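Local coordinates for protein Ser-thr phosphatase MSPP (Mycobacterium smegmatis, PDB 2JFR) that binds manganese and magnesium ions and, as a member of the PPM (PP2C) family, probably removes phosphate from serine and threonine residues of proteins, at residues 32-37 with 111-116; 93-98 with 181-186. One frame throughout, in Å; residues are numbered along the deposited sequence.

Interaction 1 (32-37 with 111-116); sequences YAVADG and GDSPLY. With MG (magnesium ion), chain B; MN (manganese (II) ion), chain C.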
loop_
_atom_site.group_PDB
_atom_site.type_symbol
_atom_site.label_atom_id
_atom_site.label_comp_id
_atom_site.label_asym_id
_atom_site.label_seq_id
_atom_site.Cartn_x
_atom_site.Cartn_y
_atom_site.Cartn_z
ATOM N N TYR A 32 2.254 0.005 -9.536
ATOM C CA TYR A 32 1.307 -0.674 -8.650
ATOM C C TYR A 32 1.151 0.173 -7.424
ATOM O O TYR A 32 2.116 0.695 -6.896
ATOM C CB TYR A 32 1.822 -2.064 -8.280
ATOM C CG TYR A 32 2.008 -2.913 -9.520
ATOM C CD1 TYR A 32 0.948 -3.623 -10.039
ATOM C CD2 TYR A 32 3.199 -2.935 -10.211
ATOM C CE1 TYR A 32 1.069 -4.374 -11.178
ATOM C CE2 TYR A 32 3.311 -3.679 -11.402
ATOM C CZ TYR A 32 2.240 -4.367 -11.841
ATOM O OH TYR A 32 2.382 -5.090 -13.028
ATOM N N ALA A 33 -0.079 0.283 -6.884
ATOM C CA ALA A 33 -0.230 1.107 -5.702
ATOM C C ALA A 33 -1.486 0.725 -4.931
ATOM O O ALA A 33 -2.471 0.238 -5.501
ATOM C CB ALA A 33 -0.295 2.598 -6.063
ATOM N N VAL A 34 -1.438 1.029 -3.653
ATOM C CA VAL A 34 -2.600 1.034 -2.764
ATOM C C VAL A 34 -2.656 2.370 -2.060
ATOM O O VAL A 34 -1.640 2.902 -1.630
ATOM C CB VAL A 34 -2.531 -0.122 -1.748
ATOM C CG1 VAL A 34 -3.637 -0.033 -0.694
ATOM C CG2 VAL A 34 -2.549 -1.460 -2.452
ATOM N N ALA A 35 -3.886 2.862 -1.905
ATOM C CA ALA A 35 -4.151 4.086 -1.140
ATOM C C ALA A 35 -5.304 3.795 -0.186
ATOM O O ALA A 35 -6.370 3.381 -0.623
ATOM C CB ALA A 35 -4.493 5.234 -2.071
ATOM N N ASP A 36 -5.071 4.009 1.093
ATOM C CA ASP A 36 -6.095 3.787 2.120
ATOM C C ASP A 36 -6.565 5.142 2.618
ATOM O O ASP A 36 -5.864 5.839 3.355
ATOM C CB ASP A 36 -5.495 2.971 3.274
ATOM C CG ASP A 36 -6.471 2.739 4.415
ATOM O OD1 ASP A 36 -7.532 3.405 4.396
ATOM O OD2 ASP A 36 -6.148 1.909 5.281
ATOM N N GLY A 37 -7.752 5.531 2.174
ATOM C CA GLY A 37 -8.327 6.797 2.589
ATOM C C GLY A 37 -8.887 6.737 3.985
ATOM O O GLY A 37 -9.292 5.700 4.479
ATOM N N GLY A 111 2.300 6.696 5.089
ATOM C CA GLY A 111 1.229 6.122 5.850
ATOM C C GLY A 111 1.548 4.687 6.238
ATOM O O GLY A 111 2.692 4.382 6.567
ATOM N N ASP A 112 0.543 3.813 6.239
ATOM C CA ASP A 112 0.668 2.492 6.828
ATOM C C ASP A 112 0.074 1.382 5.955
ATOM O O ASP A 112 -0.399 0.387 6.501
ATOM C CB ASP A 112 0.042 2.440 8.230
ATOM C CG ASP A 112 -1.461 2.595 8.222
ATOM O OD1 ASP A 112 -2.041 2.933 7.167
ATOM O OD2 ASP A 112 -2.013 2.358 9.328
ATOM N N SER A 113 0.160 1.520 4.647
ATOM C CA SER A 113 -0.255 0.444 3.735
ATOM C C SER A 113 0.977 -0.312 3.273
ATOM O O SER A 113 1.677 0.169 2.384
ATOM C CB SER A 113 -0.989 1.044 2.539
ATOM O OG SER A 113 -2.136 1.790 2.938
ATOM N N PRO A 114 1.357 -1.409 3.880
ATOM C CA PRO A 114 2.736 -1.886 3.679
ATOM C C PRO A 114 2.988 -2.559 2.367
ATOM O O PRO A 114 2.116 -3.129 1.695
ATOM C CB PRO A 114 2.971 -2.847 4.831
ATOM C CG PRO A 114 1.880 -2.541 5.823
ATOM C CD PRO A 114 0.704 -2.188 4.931
ATOM N N LEU A 115 4.288 -2.559 2.018
ATOM C CA LEU A 115 4.850 -3.438 1.011
ATOM C C LEU A 115 5.537 -4.608 1.716
ATOM O O LEU A 115 6.328 -4.404 2.624
ATOM C CB LEU A 115 5.874 -2.690 0.183
ATOM C CG LEU A 115 6.708 -3.532 -0.792
ATOM C CD1 LEU A 115 5.840 -4.124 -1.862
ATOM C CD2 LEU A 115 7.841 -2.700 -1.370
ATOM N N TYR A 116 5.259 -5.802 1.219
ATOM C CA TYR A 116 5.880 -7.033 1.671
ATOM C C TYR A 116 6.582 -7.715 0.527
ATOM O O TYR A 116 6.124 -7.637 -0.631
ATOM C CB TYR A 116 4.860 -8.031 2.230
ATOM C CG TYR A 116 3.900 -7.496 3.236
ATOM C CD1 TYR A 116 4.109 -7.615 4.595
ATOM C CD2 TYR A 116 2.738 -6.807 2.825
ATOM C CE1 TYR A 116 3.170 -7.100 5.510
ATOM C CE2 TYR A 116 1.819 -6.317 3.701
ATOM C CZ TYR A 116 2.042 -6.453 5.038
ATOM O OH TYR A 116 1.110 -5.926 5.920
HETATM MG MG MG B . -9.272 3.797 5.298
HETATM MN MN MN C . -7.352 0.880 6.660
HETATM O O HOH W 1 -3.446 1.244 5.287
HETATM O O HOH W 2 -4.585 3.770 7.602
HETATM O O HOH W 3 -9.222 2.061 6.513
HETATM O O HOH W 4 -11.198 4.257 5.893
HETATM O O HOH W 5 -10.051 2.677 3.738
HETATM O O HOH W 6 -8.363 4.596 6.947
HETATM O O HOH W 7 -6.969 2.198 8.189
#
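Asp36 and Ser113 meet in a small, buried, water-bridged contact at the metal centre of the PPM (PP2C) beta sandwich. Asp36 lies on strand 31-38 of one sheet. Ser113 belongs to the loop leading into strand 115-119 of the other. The direct touch is light. Ser113 OG comes up against Asp36 CB at 3.6 Å, and Val34 CG1 rests over Ser113 CB. The firmer connection is a water. Ser113 OG donates to it at 2.7 Å, and the water donates to Asp36 OD2 at 2.8 Å and to Asp112 OD1. It uses both protons on carboxylates that stay 4.6 Å apart, measured from Asp36 OD2 to Asp112 OD1. That probably eases the repulsion between them. Ser113 OG stands beside its own backbone N (chi1 -59°), and there it also bonds Thr91 OG1. The same threonine oxygen bonds Asp36 N, so Thr91 ties both segments together from strand 89-96. Asp112 is a ligand of a third metal ion in another structure of this protein, although that ion is not bound to the chain here. The Asp36 carboxylate runs anti to the backbone N (chi1 178°), reaching away from the strand between two metals. Asp186 and Asp224 also bind the manganese. The next residue adds a backbone ligand, Gly37 O, which sits 2.1 Å from the magnesium. Asp36 thus bridges the pair, with OD1 2.0 Å from magnesium and OD2 2.1 Å from manganese.

Interaction 2 (93-98 with 181-186); sequences TAVAVF and LLISSD. With MN (manganese (II) ion), chain C.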
loop_
_atom_site.group_PDB
_atom_site.type_symbol
_atom_site.label_atom_id
_atom_site.label_comp_id
_atom_site.label_asym_id
_atom_site.label_seq_id
_atom_site.Cartn_x
_atom_site.Cartn_y
_atom_site.Cartn_z
ATOM N N THR A 93 1.055 3.807 -1.032
ATOM C CA THR A 93 2.250 3.022 -1.250
ATOM C C THR A 93 2.273 2.672 -2.733
ATOM O O THR A 93 1.325 2.033 -3.208
ATOM C CB THR A 93 2.292 1.777 -0.403
ATOM O OG1 THR A 93 2.350 2.220 0.945
ATOM C CG2 THR A 93 3.476 0.892 -0.719
ATOM N N ALA A 94 3.304 3.112 -3.411
ATOM C CA ALA A 94 3.447 2.895 -4.851
ATOM C C ALA A 94 4.751 2.147 -5.102
ATOM O O ALA A 94 5.797 2.463 -4.513
ATOM C CB ALA A 94 3.453 4.230 -5.580
ATOM N N VAL A 95 4.673 1.184 -5.977
ATOM C CA VAL A 95 5.816 0.419 -6.461
ATOM C C VAL A 95 5.932 0.607 -7.943
ATOM O O VAL A 95 4.966 0.444 -8.672
ATOM C CB VAL A 95 5.632 -1.081 -6.130
ATOM C CG1 VAL A 95 6.666 -1.923 -6.847
ATOM C CG2 VAL A 95 5.670 -1.316 -4.631
ATOM N N ALA A 96 7.142 0.941 -8.404
ATOM C CA ALA A 96 7.457 0.939 -9.808
ATOM C C ALA A 96 8.516 -0.125 -10.041
ATOM O O ALA A 96 9.612 -0.040 -9.482
ATOM C CB ALA A 96 7.938 2.289 -10.297
ATOM N N VAL A 97 8.180 -1.121 -10.868
ATOM C CA VAL A 97 9.104 -2.222 -11.124
ATOM C C VAL A 97 10.028 -1.820 -12.277
ATOM O O VAL A 97 9.949 -2.355 -13.394
ATOM C CB VAL A 97 8.398 -3.555 -11.355
ATOM C CG1 VAL A 97 9.406 -4.664 -11.397
ATOM C CG2 VAL A 97 7.342 -3.808 -10.272
ATOM N N PHE A 98 10.871 -0.840 -12.011
ATOM C CA PHE A 98 11.844 -0.379 -12.993
ATOM C C PHE A 98 12.897 -1.443 -13.283
ATOM O O PHE A 98 13.279 -2.208 -12.399
ATOM C CB PHE A 98 12.576 0.845 -12.475
ATOM C CG PHE A 98 11.766 2.085 -12.248
ATOM C CD1 PHE A 98 11.095 2.678 -13.305
ATOM C CD2 PHE A 98 11.698 2.686 -11.007
ATOM C CE1 PHE A 98 10.386 3.848 -13.097
ATOM C CE2 PHE A 98 11.033 3.886 -10.789
ATOM C CZ PHE A 98 10.389 4.452 -11.864
ATOM N N LEU A 181 5.802 -9.664 -4.669
ATOM C CA LEU A 181 5.579 -8.467 -3.877
ATOM C C LEU A 181 4.093 -8.370 -3.574
ATOM O O LEU A 181 3.258 -8.715 -4.403
ATOM C CB LEU A 181 6.036 -7.222 -4.634
ATOM C CG LEU A 181 7.483 -7.206 -5.039
ATOM C CD1 LEU A 181 7.795 -5.920 -5.778
ATOM C CD2 LEU A 181 8.423 -7.344 -3.834
ATOM N N LEU A 182 3.786 -7.873 -2.393
ATOM C CA LEU A 182 2.420 -7.620 -1.954
ATOM C C LEU A 182 2.342 -6.240 -1.420
ATOM O O LEU A 182 3.090 -5.899 -0.483
ATOM C CB LEU A 182 2.024 -8.636 -0.878
ATOM C CG LEU A 182 0.683 -8.324 -0.113
ATOM C CD1 LEU A 182 -0.493 -8.405 -1.018
ATOM C CD2 LEU A 182 0.515 -9.309 1.060
ATOM N N ILE A 183 1.429 -5.432 -1.933
ATOM C CA ILE A 183 1.082 -4.164 -1.331
ATOM C C ILE A 183 -0.287 -4.362 -0.679
ATOM O O ILE A 183 -1.192 -4.890 -1.335
ATOM C CB ILE A 183 1.016 -3.001 -2.309
ATOM C CG1 ILE A 183 2.210 -2.954 -3.260
ATOM C CG2 ILE A 183 0.877 -1.707 -1.544
ATOM C CD1 ILE A 183 2.043 -1.936 -4.366
ATOM N N SER A 184 -0.478 -3.949 0.558
ATOM C CA SER A 184 -1.761 -4.108 1.203
ATOM C C SER A 184 -2.118 -2.865 1.982
ATOM O O SER A 184 -1.266 -2.196 2.533
ATOM C CB SER A 184 -1.694 -5.289 2.128
ATOM O OG SER A 184 -2.958 -5.601 2.679
ATOM N N SER A 185 -3.429 -2.616 2.099
ATOM C CA SER A 185 -3.876 -1.726 3.151
ATOM C C SER A 185 -3.723 -2.444 4.494
ATOM O O SER A 185 -3.580 -3.662 4.592
ATOM C CB SER A 185 -5.275 -1.210 2.931
ATOM O OG SER A 185 -6.209 -2.281 2.967
ATOM N N ASP A 186 -3.821 -1.641 5.562
ATOM C CA ASP A 186 -3.729 -2.157 6.925
ATOM C C ASP A 186 -4.869 -3.085 7.275
ATOM O O ASP A 186 -4.793 -3.776 8.295
ATOM C CB ASP A 186 -3.586 -0.998 7.891
ATOM C CG ASP A 186 -4.719 -0.011 7.967
ATOM O OD1 ASP A 186 -5.666 -0.170 7.174
ATOM O OD2 ASP A 186 -4.640 0.906 8.873
HETATM MN MN MN C . -7.352 0.880 6.660
HETATM O O HOH W 3 -9.222 2.061 6.513
HETATM O O HOH W 7 -6.969 2.198 8.189
HETATM O O HOH W 8 -7.939 -0.215 4.952
#
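Thr93, Val95, Leu181 and Ile183 make an apolar contact between strands of two different sheets. Strands 93-96 and 181-184 run nearly antiparallel, at 155°. Their axes approach to 8.3 Å, a spacing bridged by side chains and not by the backbone.

Ile183 is the centre of the apolar group and contributes the largest area. Its two branches serve different partners. The CG2 branch lies against Thr93 CG2 at 3.8 Å. The longer branch carries CD1 to Val95 CG2, 3.7 Å away. CG1 stands beside the backbone N (chi1 -46°) and CG2 anti to it, so the two branches spread along the facing strand. In both pairs the side chains overlap flank to flank, heading in contrary directions. Val95 has a second neighbour, as its CG1 meets Leu181 CD1 at 4.3 Å. Tyr32 and Val34 also touch Ile183, and Leu115 touches Val95, which widens this part of the core.

The polar groups look elsewhere. Thr93 lays its CB and methyl alongside Ile183 CG2, while OG1 bonds the carbonyl O of Ser113. Ser185 OG bonds Asp23 OD2 and Thr227 N, which fixes the chain just past the strand. At the other end of the contact Val97 is the centre of an inverse gamma turn, closed by a weak bond of 2.9 Å from Phe98 N to Ala96 O.

Within this contact, metal binding falls to Asp186, at the end of 181-186. Its OD1 coordinates manganese together with Asp36 and Asp224, and three waters join them. Strands that pack their apolar faces in the middle and deliver aspartates to metals at one end of the sandwich are characteristic of the PPM phosphatase fold.

How the interactions relate
The centres of interactions 1 and 2 lie about 6 Å apart, and both span the two sheets of the sandwich. Strands 31-38 and 89-96 are neighbours in one sheet, as are strands 115-119 and 180-184 in the other. Along the chain the segments come in the order 32-37, 93-98, 111-116, 181-186, so the two contacts interleave. They are joined directly: Tyr116 N is 2.8 Å from Leu182 O, a probable hydrogen bond between sheet neighbours. Both contacts reach the manganese and share two of its waters. The apolar core of interaction 2 borders interaction 1 through Ile183 and Val34. The metal centre lies just beyond, where Asp36 of one sheet and Asp186, just past a strand of the other, converge.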